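Local coordinates for protein beta-glucuronidase (Dictyoglomus thermophilum, PDB 6XXW) that probably hydrolyses beta-D-glucuronides, as a tetrameric family 2 glycoside hydrolase with a TIM-barrel domain, at residues 298-303 with 590-595; 499-504 with 541-546; 329-334 with 584-589. All blocks are in the same frame, centred on the assembly; numbering follows the deposited sequence.

In the fold
All three contacts lie in the TIM-barrel domain, around the place where the barrel closes. Contact 2 pairs strands 501-505 and 544-550; contact 1 lays the C-terminal tail on strand 297-305, the other neighbour of strand 544-550; contact 3 joins helices 319-332 and 580-591 outside them. The centres of contacts 1 and 2 are about 12 Å apart, and Phe301 N lies 2.9 Å from Val545 O, a probable hydrogen bond. Contacts 1 and 3, whose centres are about 10 Å apart, meet where Lys302 NZ approaches Trp589 O (3.2 Å). These two lie at strand starts and helix C-terminal ends, whereas TIM-barrel active sites typically sit at the C-terminal ends of the strands.

Contact 1 of 3, residues 298-303 with 590-595; sequences PFYFKG and SKLPDF
Lys302 NZ is gripped by the chain that leaves helix 580-591: it donates to Leu592 O at 2.7 Å and, more weakly, to Asp594 OD1 at 3.4 Å in a salt bridge, with Trp589 O as a third acceptor. The lysine chain bends at chi3 (-49°), and its CD passes 3.8 Å from Leu592 CB before the ammonium group turns in among these oxygens. Asp594 OD1 is itself held by Asn335 ND2, which helps to fix the carboxylate. Strand 297-305 is the first of the TIM barrel, and the tail after the last helix runs along its start, bridging backbones once at Phe299 and Phe595. There Tyr300 N donates to Asp594 O at 2.9 Å (N-H...O angle 156°), while Phe595 CA makes a CA-H...O contact of 3.2 Å with Pro298 O. The rings of Phe299 and Phe595 meet obliquely, planes at 59°: Phe299 CD1 lies over the rim of one Phe595 face, 3.9 Å from CE1 of that ring. Tyr300 CE1 touches Leu592 CD1 at 4.1 Å, and its hydroxyl is hydrogen-bonded to Glu547 of the neighbouring strand.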
loop_
_atom_site.group_PDB
_atom_site.type_symbol
_atom_site.label_atom_id
_atom_site.label_comp_id
_atom_site.label_asym_id
_atom_site.label_seq_id
_atom_site.Cartn_x
_atom_site.Cartn_y
_atom_site.Cartn_z
ATOM N N PRO A 298 -24.906 34.618 -9.897
ATOM C CA PRO A 298 -24.829 33.253 -10.451
ATOM C C PRO A 298 -23.811 32.353 -9.766
ATOM O O PRO A 298 -22.606 32.528 -9.953
ATOM C CB PRO A 298 -24.442 33.491 -11.917
ATOM C CG PRO A 298 -23.796 34.839 -11.929
ATOM C CD PRO A 298 -24.525 35.639 -10.890
ATOM N N PHE A 299 -24.285 31.364 -9.013
ATOM C CA PHE A 299 -23.420 30.442 -8.283
ATOM C C PHE A 299 -22.864 29.356 -9.207
ATOM O O PHE A 299 -23.490 28.981 -10.203
ATOM C CB PHE A 299 -24.219 29.798 -7.145
ATOM C CG PHE A 299 -23.383 29.090 -6.100
ATOM C CD1 PHE A 299 -22.364 29.747 -5.429
ATOM C CD2 PHE A 299 -23.663 27.774 -5.756
ATOM C CE1 PHE A 299 -21.619 29.099 -4.445
ATOM C CE2 PHE A 299 -22.908 27.102 -4.770
ATOM C CZ PHE A 299 -21.896 27.763 -4.119
ATOM N N TYR A 300 -21.680 28.842 -8.860
ATOM C CA TYR A 300 -21.142 27.624 -9.467
ATOM C C TYR A 300 -20.747 26.657 -8.359
ATOM O O TYR A 300 -19.850 26.960 -7.564
ATOM C CB TYR A 300 -19.937 27.903 -10.377
ATOM C CG TYR A 300 -19.529 26.660 -11.156
ATOM C CD1 TYR A 300 -18.527 25.801 -10.686
ATOM C CD2 TYR A 300 -20.186 26.317 -12.338
ATOM C CE1 TYR A 300 -18.180 24.650 -11.399
ATOM C CE2 TYR A 300 -19.852 25.183 -13.051
ATOM C CZ TYR A 300 -18.859 24.346 -12.585
ATOM O OH TYR A 300 -18.549 23.223 -13.329
ATOM N N PHE A 301 -21.411 25.499 -8.307
ATOM C CA PHE A 301 -21.107 24.505 -7.281
ATOM C C PHE A 301 -19.764 23.850 -7.560
ATOM O O PHE A 301 -19.543 23.316 -8.649
ATOM C CB PHE A 301 -22.159 23.392 -7.233
ATOM C CG PHE A 301 -23.500 23.827 -6.766
ATOM C CD1 PHE A 301 -24.376 24.469 -7.630
ATOM C CD2 PHE A 301 -23.910 23.560 -5.471
ATOM C CE1 PHE A 301 -25.640 24.862 -7.200
ATOM C CE2 PHE A 301 -25.183 23.950 -5.035
ATOM C CZ PHE A 301 -26.036 24.593 -5.909
ATOM N N LYS A 302 -18.941 23.823 -6.531
ATOM C CA LYS A 302 -17.658 23.102 -6.573
ATOM C C LYS A 302 -17.661 22.188 -5.353
ATOM O O LYS A 302 -17.620 22.692 -4.292
ATOM C CB LYS A 302 -16.478 24.075 -6.533
ATOM C CG LYS A 302 -16.350 25.008 -7.714
ATOM C CD LYS A 302 -15.283 26.041 -7.554
ATOM C CE LYS A 302 -15.316 26.781 -6.245
ATOM N NZ LYS A 302 -14.284 27.830 -6.191
ATOM N N GLY A 303 -17.723 20.878 -5.545
ATOM C CA GLY A 303 -17.796 20.066 -4.332
ATOM C C GLY A 303 -17.928 18.582 -4.535
ATOM O O GLY A 303 -17.435 18.069 -5.478
ATOM N N SER A 590 -9.136 26.630 -7.095
ATOM C CA SER A 590 -8.563 27.908 -6.679
ATOM C C SER A 590 -8.663 28.958 -7.779
ATOM O O SER A 590 -8.540 30.155 -7.498
ATOM C CB SER A 590 -7.101 27.729 -6.272
ATOM O OG SER A 590 -6.287 27.596 -7.429
ATOM N N LYS A 591 -8.872 28.532 -9.022
ATOM C CA LYS A 591 -8.996 29.423 -10.165
ATOM C C LYS A 591 -10.437 29.719 -10.531
ATOM O O LYS A 591 -10.684 30.647 -11.309
ATOM C CB LYS A 591 -8.314 28.814 -11.393
ATOM C CG LYS A 591 -6.798 28.771 -11.349
ATOM C CD LYS A 591 -6.264 28.179 -12.650
ATOM C CE LYS A 591 -5.541 26.866 -12.424
ATOM N NZ LYS A 591 -5.177 26.203 -13.715
ATOM N N LEU A 592 -11.374 28.931 -10.039
ATOM C CA LEU A 592 -12.786 29.085 -10.359
ATOM C C LEU A 592 -13.457 29.923 -9.294
ATOM O O LEU A 592 -13.383 29.569 -8.107
ATOM C CB LEU A 592 -13.472 27.724 -10.438
ATOM C CG LEU A 592 -13.181 26.787 -11.608
ATOM C CD1 LEU A 592 -14.250 25.705 -11.631
ATOM C CD2 LEU A 592 -13.125 27.547 -12.942
ATOM N N PRO A 593 -14.123 31.016 -9.656
ATOM C CA PRO A 593 -14.836 31.799 -8.645
ATOM C C PRO A 593 -16.091 31.074 -8.182
ATOM O O PRO A 593 -16.683 30.280 -8.918
ATOM C CB PRO A 593 -15.179 33.100 -9.380
ATOM C CG PRO A 593 -15.288 32.704 -10.817
ATOM C CD PRO A 593 -14.345 31.523 -11.023
ATOM N N ASP A 594 -16.486 31.351 -6.933
ATOM C CA ASP A 594 -17.755 30.837 -6.422
ATOM C C ASP A 594 -18.932 31.362 -7.234
ATOM O O ASP A 594 -19.928 30.656 -7.430
ATOM C CB ASP A 594 -17.933 31.228 -4.953
ATOM C CG ASP A 594 -16.993 30.485 -4.032
ATOM O OD1 ASP A 594 -16.666 29.320 -4.327
ATOM O OD2 ASP A 594 -16.582 31.071 -3.012
ATOM N N PHE A 595 -18.851 32.612 -7.682
ATOM C CA PHE A 595 -19.899 33.224 -8.486
ATOM C C PHE A 595 -19.333 33.501 -9.868
ATOM O O PHE A 595 -18.346 34.229 -10.009
ATOM C CB PHE A 595 -20.434 34.489 -7.818
ATOM C CG PHE A 595 -21.155 34.211 -6.530
ATOM C CD1 PHE A 595 -22.502 33.869 -6.535
ATOM C CD2 PHE A 595 -20.483 34.249 -5.320
ATOM C CE1 PHE A 595 -23.174 33.594 -5.357
ATOM C CE2 PHE A 595 -21.143 33.972 -4.131
ATOM C CZ PHE A 595 -22.494 33.638 -4.151
#

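Contact 2 of 3, residues 499-504 with 541-546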
loop_
_atom_site.group_PDB
_atom_site.type_symbol
_atom_site.label_atom_id
_atom_site.label_comp_id
_atom_site.label_asym_id
_atom_site.label_seq_id
_atom_site.Cartn_x
_atom_site.Cartn_y
_atom_site.Cartn_z
ATOM N N LYS A 499 -33.219 23.630 -18.022
ATOM C CA LYS A 499 -32.982 23.933 -16.620
ATOM C C LYS A 499 -31.481 23.945 -16.365
ATOM O O LYS A 499 -30.718 23.349 -17.133
ATOM C CB LYS A 499 -33.649 22.883 -15.718
ATOM C CG LYS A 499 -35.172 22.799 -15.822
ATOM C CD LYS A 499 -35.695 21.609 -15.028
ATOM C CE LYS A 499 -37.137 21.257 -15.418
ATOM N NZ LYS A 499 -38.053 22.414 -15.266
ATOM N N PRO A 500 -31.014 24.608 -15.299
ATOM C CA PRO A 500 -29.598 24.464 -14.934
ATOM C C PRO A 500 -29.299 23.008 -14.615
ATOM O O PRO A 500 -30.158 22.268 -14.119
ATOM C CB PRO A 500 -29.438 25.358 -13.693
ATOM C CG PRO A 500 -30.729 26.139 -13.559
ATOM C CD PRO A 500 -31.776 25.359 -14.287
ATOM N N ILE A 501 -28.065 22.603 -14.897
ATOM C CA ILE A 501 -27.625 21.222 -14.724
ATOM C C ILE A 501 -26.395 21.193 -13.825
ATOM O O ILE A 501 -25.428 21.934 -14.048
ATOM C CB ILE A 501 -27.322 20.554 -16.078
ATOM C CG1 ILE A 501 -28.563 20.584 -16.974
ATOM C CG2 ILE A 501 -26.822 19.128 -15.876
ATOM C CD1 ILE A 501 -28.329 19.969 -18.322
ATOM N N ILE A 502 -26.434 20.336 -12.815
ATOM C CA ILE A 502 -25.268 20.001 -12.005
ATOM C C ILE A 502 -24.831 18.595 -12.384
ATOM O O ILE A 502 -25.649 17.665 -12.364
ATOM C CB ILE A 502 -25.588 20.083 -10.500
ATOM C CG1 ILE A 502 -26.004 21.503 -10.106
ATOM C CG2 ILE A 502 -24.396 19.559 -9.666
ATOM C CD1 ILE A 502 -26.522 21.629 -8.651
ATOM N N LEU A 503 -23.552 18.426 -12.736
ATOM C CA LEU A 503 -23.010 17.074 -12.851
ATOM C C LEU A 503 -22.807 16.604 -11.418
ATOM O O LEU A 503 -21.781 16.883 -10.793
ATOM C CB LEU A 503 -21.710 17.046 -13.659
ATOM C CG LEU A 503 -21.120 15.656 -13.923
ATOM C CD1 LEU A 503 -22.069 14.839 -14.760
ATOM C CD2 LEU A 503 -19.756 15.746 -14.620
ATOM N N SER A 504 -23.805 15.881 -10.890
ATOM C CA SER A 504 -23.877 15.607 -9.457
ATOM C C SER A 504 -23.021 14.429 -9.002
ATOM O O SER A 504 -22.794 14.287 -7.791
ATOM C CB SER A 504 -25.335 15.378 -9.040
ATOM O OG SER A 504 -25.985 14.484 -9.926
ATOM N N LEU A 541 -19.910 24.354 -21.520
ATOM C CA LEU A 541 -21.370 24.317 -21.500
ATOM C C LEU A 541 -21.884 25.369 -20.518
ATOM O O LEU A 541 -21.757 25.205 -19.295
ATOM C CB LEU A 541 -21.857 22.917 -21.121
ATOM C CG LEU A 541 -21.312 21.762 -21.973
ATOM C CD1 LEU A 541 -21.822 20.419 -21.453
ATOM C CD2 LEU A 541 -21.707 21.944 -23.436
ATOM N N ASP A 542 -22.489 26.439 -21.048
ATOM C CA ASP A 542 -22.895 27.543 -20.180
ATOM C C ASP A 542 -24.105 27.216 -19.305
ATOM O O ASP A 542 -24.413 27.994 -18.393
ATOM C CB ASP A 542 -23.160 28.811 -21.014
ATOM C CG ASP A 542 -24.379 28.701 -21.932
ATOM O OD1 ASP A 542 -25.082 27.666 -21.945
ATOM O OD2 ASP A 542 -24.643 29.685 -22.652
ATOM N N PHE A 543 -24.784 26.099 -19.537
ATOM C CA PHE A 543 -25.928 25.717 -18.716
ATOM C C PHE A 543 -25.547 24.783 -17.569
ATOM O O PHE A 543 -26.404 24.443 -16.751
ATOM C CB PHE A 543 -27.016 25.070 -19.586
ATOM C CG PHE A 543 -26.521 23.948 -20.468
ATOM C CD1 PHE A 543 -26.331 22.669 -19.954
ATOM C CD2 PHE A 543 -26.265 24.168 -21.810
ATOM C CE1 PHE A 543 -25.874 21.637 -20.762
ATOM C CE2 PHE A 543 -25.819 23.142 -22.623
ATOM C CZ PHE A 543 -25.621 21.872 -22.098
ATOM N N VAL A 544 -24.284 24.383 -17.469
ATOM C CA VAL A 544 -23.822 23.563 -16.357
ATOM C C VAL A 544 -23.374 24.507 -15.249
ATOM O O VAL A 544 -22.476 25.337 -15.444
ATOM C CB VAL A 544 -22.695 22.608 -16.787
ATOM C CG1 VAL A 544 -22.063 21.938 -15.582
ATOM C CG2 VAL A 544 -23.245 21.549 -17.763
ATOM N N VAL A 545 -24.031 24.409 -14.098
ATOM C CA VAL A 545 -23.798 25.318 -12.981
ATOM C C VAL A 545 -23.094 24.630 -11.820
ATOM O O VAL A 545 -22.992 25.212 -10.740
ATOM C CB VAL A 545 -25.111 25.967 -12.504
ATOM C CG1 VAL A 545 -25.770 26.727 -13.651
ATOM C CG2 VAL A 545 -26.070 24.900 -11.954
ATOM N N GLY A 546 -22.621 23.402 -12.003
ATOM C CA GLY A 546 -21.979 22.716 -10.898
ATOM C C GLY A 546 -21.279 21.412 -11.221
ATOM O O GLY A 546 -21.655 20.696 -12.166
#
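Ile501 and Phe543 lie side by side and point the same way, with Ile501 CD1 3.7 Å from CD1 of the Phe543 ring. The aromatic group reaches this place through a chi1 of 51°, which sets CG between the backbone N and the carbonyl carbon; Tyr494 of helix 482-497 stacks on the ring, and Ile501 also touches Tyr494. Ile502 and Val545 are turned differently, crossing at about a right angle, so that the contact narrows to Ile502 CG1 against Val545 CG2 at 3.9 Å. That same valine methyl meets Pro500 CB at 3.8 Å, placing CG2 between proline and isoleucine. The backbone spacing behind these pairs is set by three hydrogen bonds. Ile501 N donates to Phe543 O (3.1 Å) in the carbonyl plane, and Ile501 O accepts from Val545 N (2.8 Å), so one residue binds both neighbours of Val544. Leu503 N reaches Gly546 O at 3.0 Å but from above the carbonyl plane, 40° out of it. Such bonding on both sides of one residue is the parallel-strand pattern, here within the beta-alpha-beta crossover through helix 524-538 that brings together the last two strands of the TIM barrel.

Contact 3 of 3, residues 329-334 with 584-589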
loop_
_atom_site.group_PDB
_atom_site.type_symbol
_atom_site.label_atom_id
_atom_site.label_comp_id
_atom_site.label_asym_id
_atom_site.label_seq_id
_atom_site.Cartn_x
_atom_site.Cartn_y
_atom_site.Cartn_z
ATOM N N LEU A 329 -12.588 20.719 3.123
ATOM C CA LEU A 329 -13.413 21.382 2.115
ATOM C C LEU A 329 -12.875 22.774 1.800
ATOM O O LEU A 329 -12.787 23.175 0.630
ATOM C CB LEU A 329 -14.868 21.461 2.596
ATOM C CG LEU A 329 -15.715 20.175 2.552
ATOM C CD1 LEU A 329 -17.174 20.468 3.038
ATOM C CD2 LEU A 329 -15.721 19.577 1.166
ATOM N N LYS A 330 -12.536 23.543 2.840
ATOM C CA LYS A 330 -11.981 24.872 2.614
ATOM C C LYS A 330 -10.598 24.792 1.978
ATOM O O LYS A 330 -10.286 25.570 1.065
ATOM C CB LYS A 330 -11.937 25.656 3.930
ATOM C CG LYS A 330 -13.307 26.175 4.390
ATOM C CD LYS A 330 -13.875 27.248 3.445
ATOM C CE LYS A 330 -13.408 28.651 3.826
ATOM N NZ LYS A 330 -13.986 29.724 2.954
ATOM N N TRP A 331 -9.769 23.833 2.419
ATOM C CA TRP A 331 -8.427 23.662 1.849
ATOM C C TRP A 331 -8.470 23.373 0.347
ATOM O O TRP A 331 -7.715 23.963 -0.442
ATOM C CB TRP A 331 -7.709 22.528 2.581
ATOM C CG TRP A 331 -6.412 22.099 1.943
ATOM C CD1 TRP A 331 -5.200 22.699 2.079
ATOM C CD2 TRP A 331 -6.209 20.970 1.084
ATOM N NE1 TRP A 331 -4.243 22.015 1.354
ATOM C CE2 TRP A 331 -4.840 20.951 0.731
ATOM C CE3 TRP A 331 -7.051 19.982 0.573
ATOM C CZ2 TRP A 331 -4.295 19.979 -0.112
ATOM C CZ3 TRP A 331 -6.515 19.011 -0.266
ATOM C CH2 TRP A 331 -5.148 19.020 -0.607
ATOM N N ILE A 332 -9.328 22.441 -0.067
ATOM C CA ILE A 332 -9.392 22.069 -1.480
ATOM C C ILE A 332 -10.147 23.085 -2.324
ATOM O O ILE A 332 -10.087 23.026 -3.558
ATOM C CB ILE A 332 -10.001 20.656 -1.576
ATOM C CG1 ILE A 332 -9.499 19.937 -2.844
ATOM C CG2 ILE A 332 -11.539 20.706 -1.519
ATOM C CD1 ILE A 332 -10.045 18.520 -2.987
ATOM N N GLY A 333 -10.829 24.041 -1.701
ATOM C CA GLY A 333 -11.529 25.071 -2.441
ATOM C C GLY A 333 -12.952 24.728 -2.806
ATOM O O GLY A 333 -13.513 25.347 -3.723
ATOM N N ALA A 334 -13.546 23.742 -2.142
ATOM C CA ALA A 334 -14.941 23.416 -2.389
ATOM C C ALA A 334 -15.834 24.464 -1.748
ATOM O O ALA A 334 -15.471 25.095 -0.758
ATOM C CB ALA A 334 -15.283 22.039 -1.827
ATOM N N PHE A 584 -5.253 18.062 -7.988
ATOM C CA PHE A 584 -5.797 18.621 -9.224
ATOM C C PHE A 584 -7.007 19.507 -8.933
ATOM O O PHE A 584 -7.116 20.624 -9.451
ATOM C CB PHE A 584 -6.184 17.503 -10.201
ATOM C CG PHE A 584 -7.036 17.987 -11.352
ATOM C CD1 PHE A 584 -6.456 18.590 -12.455
ATOM C CD2 PHE A 584 -8.421 17.884 -11.305
ATOM C CE1 PHE A 584 -7.248 19.058 -13.513
ATOM C CE2 PHE A 584 -9.212 18.363 -12.341
ATOM C CZ PHE A 584 -8.623 18.949 -13.447
ATOM N N LEU A 585 -7.921 19.030 -8.089
ATOM C CA LEU A 585 -9.122 19.816 -7.788
ATOM C C LEU A 585 -8.780 21.092 -7.024
ATOM O O LEU A 585 -9.364 22.154 -7.282
ATOM C CB LEU A 585 -10.124 18.963 -7.007
ATOM C CG LEU A 585 -10.801 17.836 -7.807
ATOM C CD1 LEU A 585 -11.645 16.945 -6.899
ATOM C CD2 LEU A 585 -11.624 18.373 -8.984
ATOM N N LYS A 586 -7.826 21.020 -6.090
ATOM C CA LYS A 586 -7.414 22.233 -5.389
ATOM C C LYS A 586 -6.933 23.295 -6.366
ATOM O O LYS A 586 -7.263 24.478 -6.223
ATOM C CB LYS A 586 -6.314 21.921 -4.371
ATOM C CG LYS A 586 -5.889 23.115 -3.493
ATOM C CD LYS A 586 -4.863 22.679 -2.451
ATOM C CE LYS A 586 -4.155 23.864 -1.799
ATOM N NZ LYS A 586 -5.060 24.718 -0.986
ATOM N N GLU A 587 -6.144 22.890 -7.364
ATOM C CA GLU A 587 -5.601 23.859 -8.307
ATOM C C GLU A 587 -6.689 24.404 -9.225
ATOM O O GLU A 587 -6.757 25.618 -9.455
ATOM C CB GLU A 587 -4.465 23.234 -9.116
ATOM C CG GLU A 587 -3.535 24.277 -9.725
ATOM C CD GLU A 587 -3.009 23.874 -11.089
ATOM O OE1 GLU A 587 -2.755 24.771 -11.922
ATOM O OE2 GLU A 587 -2.846 22.657 -11.327
ATOM N N ARG A 588 -7.548 23.527 -9.758
ATOM C CA ARG A 588 -8.673 23.990 -10.564
ATOM C C ARG A 588 -9.564 24.933 -9.764
ATOM O O ARG A 588 -9.818 26.073 -10.172
ATOM C CB ARG A 588 -9.485 22.796 -11.069
ATOM C CG ARG A 588 -10.823 23.162 -11.715
ATOM C CD ARG A 588 -11.473 21.954 -12.392
ATOM N NE ARG A 588 -12.849 22.223 -12.837
ATOM C CZ ARG A 588 -13.177 22.873 -13.952
ATOM N NH1 ARG A 588 -12.224 23.333 -14.769
ATOM N NH2 ARG A 588 -14.459 23.070 -14.252
ATOM N N TRP A 589 -10.031 24.480 -8.598
ATOM C CA TRP A 589 -11.027 25.248 -7.863
ATOM C C TRP A 589 -10.459 26.533 -7.270
ATOM O O TRP A 589 -11.227 27.454 -6.983
ATOM C CB TRP A 589 -11.643 24.380 -6.773
ATOM C CG TRP A 589 -12.557 23.306 -7.313
ATOM C CD1 TRP A 589 -13.090 23.224 -8.568
ATOM C CD2 TRP A 589 -13.041 22.170 -6.595
ATOM N NE1 TRP A 589 -13.886 22.095 -8.674
ATOM C CE2 TRP A 589 -13.872 21.440 -7.468
ATOM C CE3 TRP A 589 -12.859 21.706 -5.287
ATOM C CZ2 TRP A 589 -14.509 20.261 -7.078
ATOM C CZ3 TRP A 589 -13.492 20.537 -4.902
ATOM C CH2 TRP A 589 -14.314 19.836 -5.790
HETATM O O HOH W 1 -8.431 25.476 -4.232
#
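A Schellman motif ends helix 319-332, the first barrel helix, where Trp331 and Ile332 of its last turn, with Gly333 and Ala334 just beyond it, pack against Lys586 and Trp589 of the last barrel helix, 580-591. The evidence is the paired bonds Ala334 N to Leu329 O (2.9 Å) and Gly333 N to Lys330 O (3.2 Å), with Gly333 at positive phi. Lys586 makes the polar link: its NZ donates to Trp331 O at 2.8 Å, a carbonyl in the last turn, where the helix end would probably favour a positive charge. The same side chain crosses the Trp331 indole at about a right angle, over one face. Its CD stands 3.9 Å from the centroid of the six-membered ring in a CH-pi contact, and NZ lies over the five-membered ring, 22° off the normal, in a cation-pi contact. The chain is extended until chi4 (66°), and this last bend turns the ammonium back to the carbonyl. A methionine in its place would probably leave Trp331 O without this donor and the indole face without its cation. Gln63 of a second subunit and Asp517 of a third also pack on Trp331, so this tryptophan is itself part of the subunit interfaces. Nearer the helix backbones, Lys586 CA points its hydrogen at Ile332 O, 3.3 Å away and nearly straight at 168°. Trp589 NE1 is bonded to Glu547, while the benzo side of the indole faces the helix end: CZ3 lies 3.9 Å from Ala334 CB, and Ile332 O sits at the ring edge, near its plane, 3.5 Å from Trp589 CE3.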